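PDB 5I7I: TRAP solute Binding Protein, which binds aromatic acids such as 3-hydroxybenzoate, probably as the extracytoplasmic solute receptor of a TRAP transporter. Local coordinates for residues Lys244-Tyr247 against Glu248-Ser251; Ser48-Val51 against Leu52-Asn56. All blocks are in the same frame, centred on the assembly; numbering follows the deposited sequence.

Contact 1: Lys244-Tyr247 against Glu248-Ser251; sequences KAKY and ESLS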
loop_
_atom_site.group_PDB
_atom_site.type_symbol
_atom_site.label_atom_id
_atom_site.label_comp_id
_atom_site.label_asym_id
_atom_site.label_seq_id
_atom_site.Cartn_x
_atom_site.Cartn_y
_atom_site.Cartn_z
ATOM N N LYS A 244 -1.752 3.867 -20.852
ATOM C CA LYS A 244 -2.166 5.154 -21.397
ATOM C C LYS A 244 -2.714 5.006 -22.809
ATOM O O LYS A 244 -3.782 5.535 -23.120
ATOM C CB LYS A 244 -0.978 6.118 -21.369
ATOM C CG LYS A 244 -1.322 7.582 -21.580
ATOM C CD LYS A 244 -0.160 8.458 -21.131
ATOM C CE LYS A 244 -0.590 9.891 -20.896
ATOM N NZ LYS A 244 0.578 10.703 -20.458
ATOM N N ALA A 245 -1.989 4.306 -23.688
ATOM C CA ALA A 245 -2.438 4.177 -25.072
ATOM C C ALA A 245 -3.802 3.499 -25.139
ATOM O O ALA A 245 -4.657 3.877 -25.955
ATOM C CB ALA A 245 -1.402 3.404 -25.885
ATOM N N LYS A 246 -4.032 2.511 -24.271
ATOM C CA LYS A 246 -5.305 1.805 -24.271
ATOM C C LYS A 246 -6.434 2.729 -23.832
ATOM O O LYS A 246 -7.495 2.776 -24.466
ATOM C CB LYS A 246 -5.232 0.557 -23.391
ATOM C CG LYS A 246 -6.468 -0.351 -23.483
ATOM C CD LYS A 246 -6.643 -0.973 -24.866
ATOM C CE LYS A 246 -7.736 -2.028 -24.848
ATOM N NZ LYS A 246 -7.615 -2.963 -26.001
ATOM N N TYR A 247 -6.222 3.486 -22.755
ATOM C CA TYR A 247 -7.196 4.502 -22.376
ATOM C C TYR A 247 -7.447 5.480 -23.526
ATOM O O TYR A 247 -8.595 5.807 -23.840
ATOM C CB TYR A 247 -6.725 5.263 -21.133
ATOM C CG TYR A 247 -7.584 6.486 -20.826
ATOM C CD1 TYR A 247 -8.810 6.369 -20.177
ATOM C CD2 TYR A 247 -7.168 7.757 -21.208
ATOM C CE1 TYR A 247 -9.597 7.490 -19.909
ATOM C CE2 TYR A 247 -7.943 8.876 -20.953
ATOM C CZ TYR A 247 -9.153 8.737 -20.279
ATOM O OH TYR A 247 -9.928 9.844 -20.022
ATOM N N GLU A 248 -6.374 5.978 -24.162
ATOM C CA GLU A 248 -6.555 6.979 -25.211
ATOM C C GLU A 248 -7.281 6.413 -26.425
ATOM O O GLU A 248 -7.948 7.161 -27.151
ATOM C CB GLU A 248 -5.209 7.591 -25.616
ATOM C CG GLU A 248 -4.620 8.500 -24.543
ATOM C CD GLU A 248 -5.539 9.655 -24.185
ATOM O OE1 GLU A 248 -5.482 10.103 -23.018
ATOM O OE2 GLU A 248 -6.320 10.106 -25.041
ATOM N N SER A 249 -7.194 5.101 -26.654
ATOM C CA SER A 249 -7.886 4.460 -27.767
ATOM C C SER A 249 -9.381 4.294 -27.536
ATOM O O SER A 249 -10.111 3.996 -28.488
ATOM C CB SER A 249 -7.299 3.069 -28.017
ATOM O OG SER A 249 -7.850 2.105 -27.113
ATOM N N LEU A 250 -9.845 4.451 -26.305
ATOM C CA LEU A 250 -11.256 4.259 -26.012
ATOM C C LEU A 250 -12.085 5.378 -26.620
ATOM O O LEU A 250 -11.628 6.518 -26.768
ATOM C CB LEU A 250 -11.498 4.266 -24.506
ATOM C CG LEU A 250 -10.810 3.178 -23.682
ATOM C CD1 LEU A 250 -11.107 3.389 -22.203
ATOM C CD2 LEU A 250 -11.286 1.810 -24.120
ATOM N N SER A 251 -13.332 5.049 -26.938
ATOM C CA SER A 251 -14.277 6.058 -27.373
ATOM C C SER A 251 -14.474 7.095 -26.273
ATOM O O SER A 251 -14.184 6.866 -25.097
ATOM C CB SER A 251 -15.628 5.415 -27.668
ATOM O OG SER A 251 -16.203 4.941 -26.468
#

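Contact 2: Ser48-Val51 against Leu52-Asn56; sequences SEKV and LAESN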
loop_
_atom_site.group_PDB
_atom_site.type_symbol
_atom_site.label_atom_id
_atom_site.label_comp_id
_atom_site.label_asym_id
_atom_site.label_seq_id
_atom_site.Cartn_x
_atom_site.Cartn_y
_atom_site.Cartn_z
ATOM N N SER A 48 -14.754 -3.621 -11.634
ATOM C CA SER A 48 -14.994 -4.145 -12.971
ATOM C C SER A 48 -16.478 -4.359 -13.222
ATOM O O SER A 48 -16.943 -4.170 -14.348
ATOM C CB SER A 48 -14.192 -5.429 -13.178
ATOM O OG SER A 48 -14.794 -6.531 -12.529
ATOM N N GLU A 49 -17.242 -4.729 -12.192
ATOM C CA GLU A 49 -18.685 -4.908 -12.367
ATOM C C GLU A 49 -19.391 -3.581 -12.588
ATOM O O GLU A 49 -20.363 -3.512 -13.354
ATOM C CB GLU A 49 -19.281 -5.596 -11.150
ATOM C CG GLU A 49 -18.831 -7.010 -11.004
ATOM C CD GLU A 49 -19.059 -7.577 -9.617
ATOM O OE1 GLU A 49 -19.356 -6.798 -8.682
ATOM O OE2 GLU A 49 -18.950 -8.816 -9.480
ATOM N N LYS A 50 -18.947 -2.529 -11.890
ATOM C CA LYS A 50 -19.533 -1.212 -12.090
ATOM C C LYS A 50 -19.205 -0.699 -13.486
ATOM O O LYS A 50 -20.073 -0.129 -14.165
ATOM C CB LYS A 50 -19.052 -0.264 -10.984
ATOM C CG LYS A 50 -19.621 1.170 -11.035
ATOM C CD LYS A 50 -19.185 1.999 -9.792
ATOM C CE LYS A 50 -19.704 3.450 -9.800
ATOM N NZ LYS A 50 -19.222 4.251 -10.966
ATOM N N VAL A 51 -17.961 -0.926 -13.935
ATOM C CA VAL A 51 -17.544 -0.529 -15.276
ATOM C C VAL A 51 -18.335 -1.295 -16.332
ATOM O O VAL A 51 -18.748 -0.726 -17.356
ATOM C CB VAL A 51 -16.023 -0.717 -15.441
ATOM C CG1 VAL A 51 -15.606 -0.645 -16.912
ATOM C CG2 VAL A 51 -15.263 0.345 -14.648
ATOM N N LEU A 52 -18.577 -2.584 -16.091
ATOM C CA LEU A 52 -19.380 -3.385 -17.007
ATOM C C LEU A 52 -20.806 -2.850 -17.072
ATOM O O LEU A 52 -21.356 -2.637 -18.156
ATOM C CB LEU A 52 -19.375 -4.839 -16.539
ATOM C CG LEU A 52 -20.012 -5.856 -17.480
ATOM C CD1 LEU A 52 -19.175 -6.017 -18.747
ATOM C CD2 LEU A 52 -20.200 -7.198 -16.780
ATOM N N ALA A 53 -21.409 -2.615 -15.908
ATOM C CA ALA A 53 -22.791 -2.148 -15.856
ATOM C C ALA A 53 -22.941 -0.798 -16.539
ATOM O O ALA A 53 -23.891 -0.576 -17.300
ATOM C CB ALA A 53 -23.251 -2.066 -14.403
ATOM N N GLU A 54 -22.029 0.132 -16.258
ATOM C CA GLU A 54 -22.166 1.504 -16.742
ATOM C C GLU A 54 -21.801 1.638 -18.218
ATOM O O GLU A 54 -22.192 2.625 -18.859
ATOM C CB GLU A 54 -21.414 2.471 -15.799
ATOM C CG GLU A 54 -22.046 2.480 -14.361
ATOM C CD GLU A 54 -21.353 3.367 -13.324
ATOM O OE1 GLU A 54 -20.237 3.851 -13.553
ATOM O OE2 GLU A 54 -21.945 3.585 -12.243
ATOM N N SER A 55 -21.126 0.642 -18.792
ATOM C CA SER A 55 -20.857 0.599 -20.220
ATOM C C SER A 55 -21.785 -0.358 -20.957
ATOM O O SER A 55 -21.531 -0.680 -22.123
ATOM C CB SER A 55 -19.405 0.203 -20.476
ATOM O OG SER A 55 -19.163 -1.155 -20.120
ATOM N N ASN A 56 -22.839 -0.839 -20.301
ATOM C CA ASN A 56 -23.839 -1.683 -20.964
ATOM C C ASN A 56 -23.208 -2.951 -21.528
ATOM O O ASN A 56 -23.535 -3.407 -22.632
ATOM C CB ASN A 56 -24.593 -0.900 -22.034
ATOM C CG ASN A 56 -25.266 0.326 -21.457
ATOM O OD1 ASN A 56 -24.996 1.464 -21.864
ATOM N ND2 ASN A 56 -26.097 0.105 -20.461
#

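Contact 1: Lys244-Tyr247 against Glu248-Ser251
Y247 and E248 are neighbours whose side chains meet on the flank of the short helix 244-249. From CB, which lies against the E248 backbone N, the tyrosine swings its ring out with CG anti to its own N (chi1 170°). Further along, Y247 CD2 and CE2 each lie 3.4 Å from E248 OE1, which sits at the ring edge and in its plane; the carboxylate itself stands 82° to the ring. Y247 CD1 comes within 4.3 Å of L250 CD1, obliquely to the ring. The tip, OH, bonds to D259, and K137 makes a cation-pi contact with the ring. With an alanine here, D259 would probably lose its phenolic mate, K137 its aromatic partner, and CD1 of L250 part of its cover. In the backbone, E248 N bonds to K244 O at 2.8 Å, S249 N to A245 O at 2.9 Å, and L250 N to Y247 O at 3.1 Å, a three-residue step. S249 OG donates to K246 O, 2.8 Å away and tilted 19° from its carbonyl plane. L250, buried, touches V25 of strand 25-31 and I258 of helix 252-259. The turn itself follows strand 237-243 and leads to S251, the N-cap of helix 252-259.

Contact 2: Ser48-Val51 against Leu52-Asn56
K50 and E54, one helical turn apart, close a salt bridge along the flank of helix 38-54. K50 NZ lies 2.8 Å from E54 OE1, on the syn side of that oxygen and 24° out of the carboxylate plane, and makes a weak bond, 3.1 Å, to E54 OE2. The lysine runs extended to CE and bends only at its last torsion (chi4 -61°), which turns the ammonium toward the carboxylate; on the way K50 CG packs 3.6 Å from E54 CD. Around this pair, the amide of N261 meets both, OD1 accepting from K50 NZ and ND2 donating to E54 OE1. In the backbone, E54 N holds K50 O at 2.9 Å. One residue on, V51 O takes two donors from S55, OG at 2.8 Å and N at 3.1 Å, which approach from opposite faces of its carbonyl plane. S55 OG also accepts from I59 N, tying the helix end to the strand that follows. Just beyond, N56, with positive phi, is the C-prime residue of a Schellman motif that stops the helix. V51 packs on I59 and S48 on V61 and I63, seating this end of the helix on strand 59-64 of the beta-alpha-beta unit.

In the fold
Contact 1 takes up the short helix 244-249, contact 2 the C-terminal part of the long helix 38-54; the centre of each is about 26 Å from the centre of the chain, on the same side of it. The centres of contacts 1 and 2 are about 17 Å apart, and the two do not touch. Contact 1 is at the surface, whereas contact 2 is partly buried, with V51 and S55 enclosed. Each borders the five-stranded mixed sheet, but through different strands: contact 1 reaches 25-31 and contact 2 packs on 59-64. Both set a serine OG on a backbone carbonyl. They differ in the Y247 ring with D259 and K137 against the K50-E54 ion pair with N261.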